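Local coordinates for protein TcpB (Brucella melitensis, PDB 4LQC) that is a bacterial member of the TIR-domain family, whose fold packs helices on both faces of a central parallel beta sheet, at residues V65-H70 / P97-V102; E80-T85 / R109-L114; E6-I11 / L32-F37. The protein carries 2 engineered substitutions. One frame throughout, in Å; residues are numbered along the deposited sequence.

Contact 1: residues V65-H70 / P97-V102; sequences VVLSEH and PIWHKV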
loop_
_atom_site.group_PDB
_atom_site.type_symbol
_atom_site.label_atom_id
_atom_site.label_comp_id
_atom_site.label_asym_id
_atom_site.label_seq_id
_atom_site.Cartn_x
_atom_site.Cartn_y
_atom_site.Cartn_z
ATOM N N VAL B 65 7.381 10.658 8.136
ATOM C CA VAL B 65 7.468 10.869 6.702
ATOM C C VAL B 65 6.462 9.935 6.041
ATOM O O VAL B 65 6.551 8.711 6.165
ATOM C CB VAL B 65 8.854 10.528 6.178
ATOM C CG1 VAL B 65 8.986 10.988 4.743
ATOM C CG2 VAL B 65 9.922 11.174 7.041
ATOM N N VAL B 66 5.491 10.520 5.356
ATOM C CA VAL B 66 4.489 9.748 4.654
ATOM C C VAL B 66 5.046 9.256 3.318
ATOM O O VAL B 66 5.092 10.008 2.341
ATOM C CB VAL B 66 3.246 10.605 4.430
ATOM C CG1 VAL B 66 2.110 9.769 3.834
ATOM C CG2 VAL B 66 2.830 11.210 5.742
ATOM N N LEU B 67 5.469 7.993 3.294
ATOM C CA LEU B 67 6.039 7.363 2.110
ATOM C C LEU B 67 4.990 6.877 1.120
ATOM O O LEU B 67 4.493 5.768 1.238
ATOM C CB LEU B 67 6.875 6.165 2.531
ATOM C CG LEU B 67 8.138 6.475 3.332
ATOM C CD1 LEU B 67 8.969 5.188 3.426
ATOM C CD2 LEU B 67 8.920 7.580 2.651
ATOM N N SER B 68 4.664 7.706 0.136
ATOM C CA SER B 68 3.639 7.365 -0.827
ATOM C C SER B 68 4.177 7.559 -2.216
ATOM O O SER B 68 5.280 8.056 -2.394
ATOM C CB SER B 68 2.419 8.263 -0.659
ATOM O OG SER B 68 2.689 9.580 -1.122
ATOM N N GLU B 69 3.378 7.177 -3.204
ATOM C CA GLU B 69 3.731 7.366 -4.603
ATOM C C GLU B 69 4.067 8.839 -4.886
ATOM O O GLU B 69 5.057 9.149 -5.549
ATOM C CB GLU B 69 2.575 6.887 -5.483
ATOM C CG GLU B 69 2.953 6.635 -6.924
ATOM C CD GLU B 69 1.742 6.423 -7.809
ATOM O OE1 GLU B 69 0.609 6.436 -7.283
ATOM O OE2 GLU B 69 1.923 6.243 -9.037
ATOM N N HIS B 70 3.264 9.751 -4.350
ATOM C CA HIS B 70 3.497 11.181 -4.578
ATOM C C HIS B 70 4.738 11.670 -3.860
ATOM O O HIS B 70 5.350 12.665 -4.259
ATOM C CB HIS B 70 2.279 11.978 -4.141
ATOM C CG HIS B 70 1.004 11.423 -4.677
ATOM N ND1 HIS B 70 0.623 11.580 -5.995
ATOM C CD2 HIS B 70 0.040 10.675 -4.092
ATOM C CE1 HIS B 70 -0.527 10.963 -6.192
ATOM N NE2 HIS B 70 -0.901 10.406 -5.053
ATOM N N PRO B 97 8.931 6.487 9.224
ATOM C CA PRO B 97 8.248 6.393 7.934
ATOM C C PRO B 97 6.889 5.761 8.110
ATOM O O PRO B 97 6.721 4.888 8.968
ATOM C CB PRO B 97 9.123 5.407 7.153
ATOM C CG PRO B 97 10.457 5.452 7.838
ATOM C CD PRO B 97 10.125 5.630 9.276
ATOM N N ILE B 98 5.930 6.188 7.299
ATOM C CA ILE B 98 4.681 5.453 7.172
ATOM C C ILE B 98 4.460 5.155 5.709
ATOM O O ILE B 98 4.432 6.083 4.881
ATOM C CB ILE B 98 3.492 6.257 7.680
ATOM C CG1 ILE B 98 3.642 6.510 9.177
ATOM C CG2 ILE B 98 2.200 5.483 7.427
ATOM C CD1 ILE B 98 2.643 7.515 9.701
ATOM N N TRP B 99 4.321 3.868 5.388
ATOM C CA TRP B 99 4.085 3.437 4.015
ATOM C C TRP B 99 2.623 3.669 3.705
ATOM O O TRP B 99 1.749 3.208 4.445
ATOM C CB TRP B 99 4.397 1.952 3.854
ATOM C CG TRP B 99 5.857 1.582 3.946
ATOM C CD1 TRP B 99 6.817 2.158 4.742
ATOM C CD2 TRP B 99 6.526 0.563 3.187
ATOM N NE1 TRP B 99 8.034 1.546 4.527
ATOM C CE2 TRP B 99 7.881 0.569 3.577
ATOM C CE3 TRP B 99 6.106 -0.354 2.220
ATOM C CZ2 TRP B 99 8.820 -0.321 3.038
ATOM C CZ3 TRP B 99 7.041 -1.232 1.680
ATOM C CH2 TRP B 99 8.380 -1.209 2.087
ATOM N N HIS B 100 2.336 4.380 2.622
ATOM C CA HIS B 100 0.937 4.647 2.262
ATOM C C HIS B 100 0.662 4.427 0.772
ATOM O O HIS B 100 1.129 5.175 -0.085
ATOM C CB HIS B 100 0.538 6.061 2.709
ATOM C CG HIS B 100 -0.913 6.377 2.538
ATOM N ND1 HIS B 100 -1.919 5.611 3.092
ATOM C CD2 HIS B 100 -1.531 7.392 1.885
ATOM C CE1 HIS B 100 -3.092 6.131 2.775
ATOM N NE2 HIS B 100 -2.884 7.216 2.047
ATOM N N LYS B 101 -0.091 3.378 0.474
ATOM C CA LYS B 101 -0.463 3.054 -0.901
ATOM C C LYS B 101 0.750 2.872 -1.822
ATOM O O LYS B 101 0.716 3.245 -3.000
ATOM C CB LYS B 101 -1.478 4.080 -1.441
ATOM C CG LYS B 101 -2.811 4.052 -0.655
ATOM C CD LYS B 101 -3.710 5.286 -0.858
ATOM C CE LYS B 101 -4.315 5.351 -2.265
ATOM N NZ LYS B 101 -5.013 4.093 -2.668
ATOM N N VAL B 102 1.823 2.303 -1.273
ATOM C CA VAL B 102 2.962 1.867 -2.086
ATOM C C VAL B 102 3.157 0.367 -1.968
ATOM O O VAL B 102 2.697 -0.263 -1.015
ATOM C CB VAL B 102 4.290 2.521 -1.658
ATOM C CG1 VAL B 102 4.360 3.952 -2.142
ATOM C CG2 VAL B 102 4.451 2.443 -0.156
HETATM O O HOH W 1 -1.101 5.537 -4.920
HETATM O O HOH W 2 0.607 6.680 -2.958
#
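Ile98 shows how a single residue can lace two parallel strands together. Its N donates to Val65 O at 2.8 Å, and its O accepts from Leu67 N at 2.7 Å, a more bent bond. The next rung runs from His100 N to Leu67 O at 2.9 Å; it is straight at hydrogen (166°), yet the donor stands well above the carbonyl plane. The axes of strands 65-68 and 97-100 approach to 4.6 Å and run 29° apart.

Side chains alternate between the two faces. On one, Leu67 carries the packing: with its CG anti to the carbonyl carbon (chi1 -67°), CD1 lies alongside Pro97, 3.7 Å from Pro97 CB, and meets Trp99 CD1 at 3.9 Å, the leucine slanting across the indole. Val102, past the strand end, tucks CG1 against the backbone of Ser68 and Glu69, 3.5 Å from Glu69 N. That amide donates to a water. On the other face Val66 CG1 lies beside His100 CB.

Further out, helix 18-31 covers this second face, with Phe21 stacked on the His100 ring and Leu25 against Ile98. Thr122 holds His100 ND1. Ser68 is the N-cap of helix 69-72: its OG bonds to Phe71 N and to Asp17. Helix 104-108 packs on Trp99 and Val102, while Lys101 reaches Glu69 and Glu106 of the second subunit in salt bridges. Strands 60-68 and 95-100 are neighbours in a five-stranded parallel sheet of order 2-1-3-4-5 with helices on both faces, the flavodoxin-like topology of TIR domains.

Contact 2: residues E80-T85 / R109-L114; sequences ELDGLT and RFSPSL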
loop_
_atom_site.group_PDB
_atom_site.type_symbol
_atom_site.label_atom_id
_atom_site.label_comp_id
_atom_site.label_asym_id
_atom_site.label_seq_id
_atom_site.Cartn_x
_atom_site.Cartn_y
_atom_site.Cartn_z
ATOM N N GLU B 80 19.567 10.975 0.402
ATOM C CA GLU B 80 18.669 11.625 1.335
ATOM C C GLU B 80 17.514 10.689 1.700
ATOM O O GLU B 80 16.966 10.782 2.795
ATOM C CB GLU B 80 18.179 12.956 0.758
ATOM C CG GLU B 80 19.311 14.012 0.651
ATOM C CD GLU B 80 18.808 15.428 0.381
ATOM O OE1 GLU B 80 19.570 16.211 -0.208
ATOM O OE2 GLU B 80 17.648 15.759 0.745
ATOM N N LEU B 81 17.160 9.781 0.790
ATOM C CA LEU B 81 16.177 8.729 1.109
ATOM C C LEU B 81 16.804 7.709 2.051
ATOM O O LEU B 81 16.243 7.364 3.096
ATOM C CB LEU B 81 15.692 8.003 -0.150
ATOM C CG LEU B 81 14.758 8.750 -1.100
ATOM C CD1 LEU B 81 14.313 7.806 -2.198
ATOM C CD2 LEU B 81 13.539 9.312 -0.353
ATOM N N ASP B 82 17.983 7.233 1.662
ATOM C CA ASP B 82 18.748 6.320 2.488
ATOM C C ASP B 82 19.038 6.932 3.852
ATOM O O ASP B 82 19.141 6.200 4.841
ATOM C CB ASP B 82 20.059 5.950 1.800
ATOM C CG ASP B 82 19.844 5.199 0.508
ATOM O OD1 ASP B 82 18.698 4.746 0.255
ATOM O OD2 ASP B 82 20.825 5.041 -0.252
ATOM N N GLY B 83 19.167 8.264 3.894
ATOM C CA GLY B 83 19.455 8.996 5.121
ATOM C C GLY B 83 18.330 8.967 6.148
ATOM O O GLY B 83 18.573 9.049 7.352
ATOM N N LEU B 84 17.097 8.845 5.672
ATOM C CA LEU B 84 15.934 8.746 6.543
ATOM C C LEU B 84 16.049 7.542 7.480
ATOM O O LEU B 84 15.406 7.499 8.534
ATOM C CB LEU B 84 14.667 8.611 5.688
ATOM C CG LEU B 84 14.341 9.822 4.807
ATOM C CD1 LEU B 84 13.024 9.624 4.082
ATOM C CD2 LEU B 84 14.292 11.101 5.633
ATOM N N THR B 85 16.880 6.571 7.095
ATOM C CA THR B 85 17.032 5.329 7.863
ATOM C C THR B 85 18.148 5.405 8.911
ATOM O O THR B 85 18.331 4.478 9.698
ATOM C CB THR B 85 17.319 4.105 6.948
ATOM O OG1 THR B 85 18.578 4.283 6.286
ATOM C CG2 THR B 85 16.233 3.934 5.903
ATOM N N ARG B 109 12.642 0.345 -5.430
ATOM C CA ARG B 109 13.084 1.024 -6.642
ATOM C C ARG B 109 13.704 2.376 -6.312
ATOM O O ARG B 109 14.561 2.849 -7.044
ATOM C CB ARG B 109 11.926 1.238 -7.611
ATOM C CG ARG B 109 12.354 1.397 -9.067
ATOM C CD ARG B 109 11.141 1.472 -10.008
ATOM N NE ARG B 109 10.000 0.709 -9.497
ATOM C CZ ARG B 109 9.623 -0.490 -9.933
ATOM N NH1 ARG B 109 10.283 -1.094 -10.924
ATOM N NH2 ARG B 109 8.563 -1.077 -9.386
ATOM N N PHE B 110 13.272 3.004 -5.222
ATOM C CA PHE B 110 13.836 4.299 -4.830
ATOM C C PHE B 110 14.909 4.167 -3.741
ATOM O O PHE B 110 15.906 4.901 -3.743
ATOM C CB PHE B 110 12.730 5.264 -4.402
ATOM C CG PHE B 110 11.835 5.682 -5.529
ATOM C CD1 PHE B 110 12.215 6.693 -6.392
ATOM C CD2 PHE B 110 10.623 5.057 -5.744
ATOM C CE1 PHE B 110 11.403 7.082 -7.445
ATOM C CE2 PHE B 110 9.797 5.447 -6.798
ATOM C CZ PHE B 110 10.192 6.465 -7.649
ATOM N N SER B 111 14.705 3.237 -2.808
ATOM C CA SER B 111 15.675 3.018 -1.736
ATOM C C SER B 111 15.510 1.666 -1.073
ATOM O O SER B 111 14.579 1.476 -0.289
ATOM C CB SER B 111 15.552 4.093 -0.661
ATOM O OG SER B 111 16.174 3.646 0.533
ATOM N N PRO B 112 16.424 0.727 -1.382
ATOM C CA PRO B 112 16.454 -0.597 -0.760
ATOM C C PRO B 112 16.528 -0.537 0.762
ATOM O O PRO B 112 15.876 -1.341 1.422
ATOM C CB PRO B 112 17.724 -1.221 -1.358
ATOM C CG PRO B 112 17.772 -0.655 -2.727
ATOM C CD PRO B 112 17.308 0.784 -2.565
ATOM N N SER B 113 17.297 0.396 1.316
ATOM C CA SER B 113 17.393 0.516 2.774
ATOM C C SER B 113 16.061 0.927 3.410
ATOM O O SER B 113 15.670 0.414 4.460
ATOM C CB SER B 113 18.501 1.488 3.162
ATOM O OG SER B 113 18.530 2.578 2.262
ATOM N N LEU B 114 15.354 1.841 2.760
ATOM C CA LEU B 114 14.034 2.241 3.224
ATOM C C LEU B 114 13.035 1.077 3.095
ATOM O O LEU B 114 12.137 0.922 3.919
ATOM C CB LEU B 114 13.567 3.430 2.396
ATOM C CG LEU B 114 12.645 4.456 3.027
ATOM C CD1 LEU B 114 13.061 4.770 4.454
ATOM C CD2 LEU B 114 12.711 5.700 2.175
HETATM O O HOH W 3 19.416 2.265 0.012
#
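Asp82 and Ser113 bring the two backbones nearest, their CA atoms 6.0 Å apart, where helix 78-83 passes the start of helix 112-116. The polar link is built on Ser111. Its OG, swung anti to the backbone N (chi1 162°), donates to Asp82 OD1 at 2.8 Å and meets that oxygen nearly head-on. The same OG accepts from Leu114 N at 3.0 Å with a straight bond (161°), so one hydroxyl serves as N-cap of helix 112-116 and ties the cap to the other helix. A water also donates to Asp82 OD1, and the nearby helix start would tend to favour a charged carboxylate there.

In the TIR fold this contact belongs to the helical layer over one face of the sheet, joining helices on either side of strand 95-100 in sequence. Apolar groups line the inner side of the polar link. The Leu81 side chain crosses that of Phe110 at a slant, with Leu81 CD1 3.7 Å from Phe110 CB, while Leu81 CB faces Ser111 CB at 3.9 Å. Thr85 turns its methyl to Leu114, with Thr85 CG2 at 3.6 Å from Leu114 CD1. Beyond them, Phe72 stacks on the Phe110 ring and also packs with Phe71 against Leu81.

Contact 3: residues E6-I11 / L32-F37; sequences EYDFFI and LGAKIF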
loop_
_atom_site.group_PDB
_atom_site.type_symbol
_atom_site.label_atom_id
_atom_site.label_comp_id
_atom_site.label_asym_id
_atom_site.label_seq_id
_atom_site.Cartn_x
_atom_site.Cartn_y
_atom_site.Cartn_z
ATOM N N GLU B 6 8.700 22.680 22.436
ATOM C CA GLU B 6 9.048 21.531 21.591
ATOM C C GLU B 6 7.865 20.611 21.336
ATOM O O GLU B 6 7.247 20.104 22.272
ATOM C CB GLU B 6 10.180 20.685 22.195
ATOM C CG GLU B 6 10.543 19.472 21.308
ATOM C CD GLU B 6 11.280 18.350 22.035
ATOM O OE1 GLU B 6 10.891 18.023 23.178
ATOM O OE2 GLU B 6 12.242 17.786 21.450
ATOM N N TYR B 7 7.578 20.363 20.062
ATOM C CA TYR B 7 6.453 19.507 19.678
ATOM C C TYR B 7 6.782 18.029 19.733
ATOM O O TYR B 7 7.941 17.651 19.868
ATOM C CB TYR B 7 5.995 19.858 18.267
ATOM C CG TYR B 7 4.984 20.973 18.232
ATOM C CD1 TYR B 7 5.012 22.005 19.172
ATOM C CD2 TYR B 7 3.993 20.993 17.270
ATOM C CE1 TYR B 7 4.070 23.035 19.137
ATOM C CE2 TYR B 7 3.052 22.009 17.231
ATOM C CZ TYR B 7 3.090 23.022 18.163
ATOM O OH TYR B 7 2.139 24.012 18.100
ATOM N N ASP B 8 5.751 17.195 19.611
ATOM C CA ASP B 8 5.922 15.748 19.554
ATOM C C ASP B 8 6.288 15.257 18.147
ATOM O O ASP B 8 7.188 14.438 17.993
ATOM C CB ASP B 8 4.664 15.035 20.057
ATOM C CG ASP B 8 4.191 15.566 21.402
ATOM O OD1 ASP B 8 4.942 15.413 22.387
ATOM O OD2 ASP B 8 3.070 16.125 21.479
ATOM N N PHE B 9 5.601 15.758 17.123
ATOM C CA PHE B 9 5.849 15.300 15.752
ATOM C C PHE B 9 5.824 16.441 14.751
ATOM O O PHE B 9 5.097 17.421 14.940
ATOM C CB PHE B 9 4.767 14.323 15.319
ATOM C CG PHE B 9 4.672 13.109 16.169
ATOM C CD1 PHE B 9 5.584 12.075 16.019
ATOM C CD2 PHE B 9 3.657 12.980 17.105
ATOM C CE1 PHE B 9 5.505 10.940 16.801
ATOM C CE2 PHE B 9 3.562 11.842 17.890
ATOM C CZ PHE B 9 4.490 10.820 17.739
ATOM N N PHE B 10 6.609 16.321 13.682
ATOM C CA PHE B 10 6.292 17.042 12.452
ATOM C C PHE B 10 5.974 15.958 11.443
ATOM O O PHE B 10 6.461 14.826 11.580
ATOM C CB PHE B 10 7.426 17.959 11.975
ATOM C CG PHE B 10 8.677 17.230 11.527
ATOM C CD1 PHE B 10 8.918 16.987 10.174
ATOM C CD2 PHE B 10 9.618 16.805 12.455
ATOM C CE1 PHE B 10 10.060 16.334 9.764
ATOM C CE2 PHE B 10 10.768 16.149 12.049
ATOM C CZ PHE B 10 10.986 15.905 10.701
ATOM N N ILE B 11 5.139 16.277 10.457
ATOM C CA ILE B 11 4.798 15.292 9.432
ATOM C C ILE B 11 5.075 15.785 8.014
ATOM O O ILE B 11 4.347 16.624 7.470
ATOM C CB ILE B 11 3.361 14.753 9.590
ATOM C CG1 ILE B 11 3.041 13.773 8.476
ATOM C CG2 ILE B 11 2.365 15.879 9.607
ATOM C CD1 ILE B 11 1.915 12.812 8.822
ATOM N N LEU B 32 -5.707 12.976 20.388
ATOM C CA LEU B 32 -5.123 12.227 21.497
ATOM C C LEU B 32 -4.286 13.176 22.335
ATOM O O LEU B 32 -3.754 12.798 23.372
ATOM C CB LEU B 32 -4.250 11.064 20.981
ATOM C CG LEU B 32 -4.912 10.002 20.078
ATOM C CD1 LEU B 32 -3.907 8.976 19.553
ATOM C CD2 LEU B 32 -6.035 9.296 20.807
ATOM N N GLY B 33 -4.157 14.413 21.871
ATOM C CA GLY B 33 -3.435 15.430 22.617
ATOM C C GLY B 33 -1.985 15.654 22.219
ATOM O O GLY B 33 -1.268 16.388 22.893
ATOM N N ALA B 34 -1.552 15.033 21.126
ATOM C CA ALA B 34 -0.198 15.229 20.635
ATOM C C ALA B 34 -0.038 16.584 19.939
ATOM O O ALA B 34 -0.955 17.070 19.285
ATOM C CB ALA B 34 0.198 14.085 19.693
ATOM N N LYS B 35 1.123 17.201 20.090
ATOM C CA LYS B 35 1.417 18.415 19.338
ATOM C C LYS B 35 2.144 18.077 18.028
ATOM O O LYS B 35 3.193 17.439 18.044
ATOM C CB LYS B 35 2.220 19.399 20.208
ATOM C CG LYS B 35 1.580 19.600 21.597
ATOM C CD LYS B 35 2.269 20.677 22.453
ATOM C CE LYS B 35 2.983 20.065 23.663
ATOM N NZ LYS B 35 2.133 19.089 24.434
ATOM N N ILE B 36 1.569 18.488 16.896
ATOM C CA ILE B 36 2.097 18.126 15.567
ATOM C C ILE B 36 2.219 19.311 14.629
ATOM O O ILE B 36 1.237 20.054 14.426
ATOM C CB ILE B 36 1.179 17.124 14.843
ATOM C CG1 ILE B 36 0.685 16.066 15.813
ATOM C CG2 ILE B 36 1.908 16.434 13.682
ATOM C CD1 ILE B 36 -0.775 16.008 15.831
ATOM N N PHE B 37 3.418 19.478 14.065
ATOM C CA PHE B 37 3.653 20.418 12.975
ATOM C C PHE B 37 3.271 19.754 11.654
ATOM O O PHE B 37 3.588 18.579 11.413
ATOM C CB PHE B 37 5.133 20.831 12.907
ATOM C CG PHE B 37 5.551 21.821 13.968
ATOM C CD1 PHE B 37 4.981 23.079 14.016
ATOM C CD2 PHE B 37 6.531 21.496 14.892
ATOM C CE1 PHE B 37 5.365 23.989 14.973
ATOM C CE2 PHE B 37 6.924 22.400 15.849
ATOM C CZ PHE B 37 6.342 23.652 15.889
#
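Tyr7 and Phe37 make the aromatic part of this contact, their rings stacked face to face with centroids 3.9 Å apart and planes only 12° from parallel. The other face of the tyrosine is occupied too: Lys35 CB stands over it in a CH-pi contact, 3.8 Å from the Tyr7 ring centroid and close to the normal. The phenol ring is thus sandwiched between a phenylalanine ring and the root of a lysine side chain.

Hydrogen bonds form a second group. Asp8 presents the anti lone pair of OD2 to Lys35 N, a short bond of 2.6 Å and nearly straight (168°). Asp8 CG lies anti to its carbonyl carbon (chi1 -50°), which brings the carboxylate to this amide. In return Lys35 O takes Phe9 N at 3.1 Å and, weakly, Asp8 N. The Phe9 N bond already belongs to the parallel pairing, which goes on with Phe37 N to Phe9 O at 2.8 Å and Ile11 N to Phe37 O at 2.9 Å.

These bonds join the two strands of a beta-alpha-beta unit. Strand 7-14 leads into helix 18-31, which ends in a Schellman motif at Gly33 before the chain enters strand 36-43, the neighbour of strand 7-14 and an outermost strand of the sheet within this chain.

Apolar contacts divide between the sheet's faces. On one, Ile36 CG2 meets Phe9 CB at 3.9 Å, and Ala34 CB and Ile36 CG1 lie at the edge of the Phe9 ring; Leu134 of helix 127-136 also touches Phe9. On the other, Phe10 CB packs against Phe37 CB at 3.8 Å.

How the contacts relate
Contact 3 closes first along the chain, whereas contacts 1 and 2 interleave, their segments following in the order 65-70, 80-85, 97-102 and 109-114. Contacts 1 and 3 join different strand pairs of the same parallel sheet; their centres, about 19 Å apart, lie on opposite sides of the chain's centre, and Val66 CG2 touches Ile11 CD1 at 3.6 Å. Contact 2, about 12 Å from contact 1 between centres, sits in the helical layer, where Leu114 CG meets Leu67 CD1 at 3.8 Å. Between contacts 2 and 3 the nearest atoms remain about 8 Å apart. Strand 60-68, lying between 7-14 and 95-100, touches contact 3 through Val66 and contact 2 through Leu67, so the three contacts form one continuous packed TIR domain.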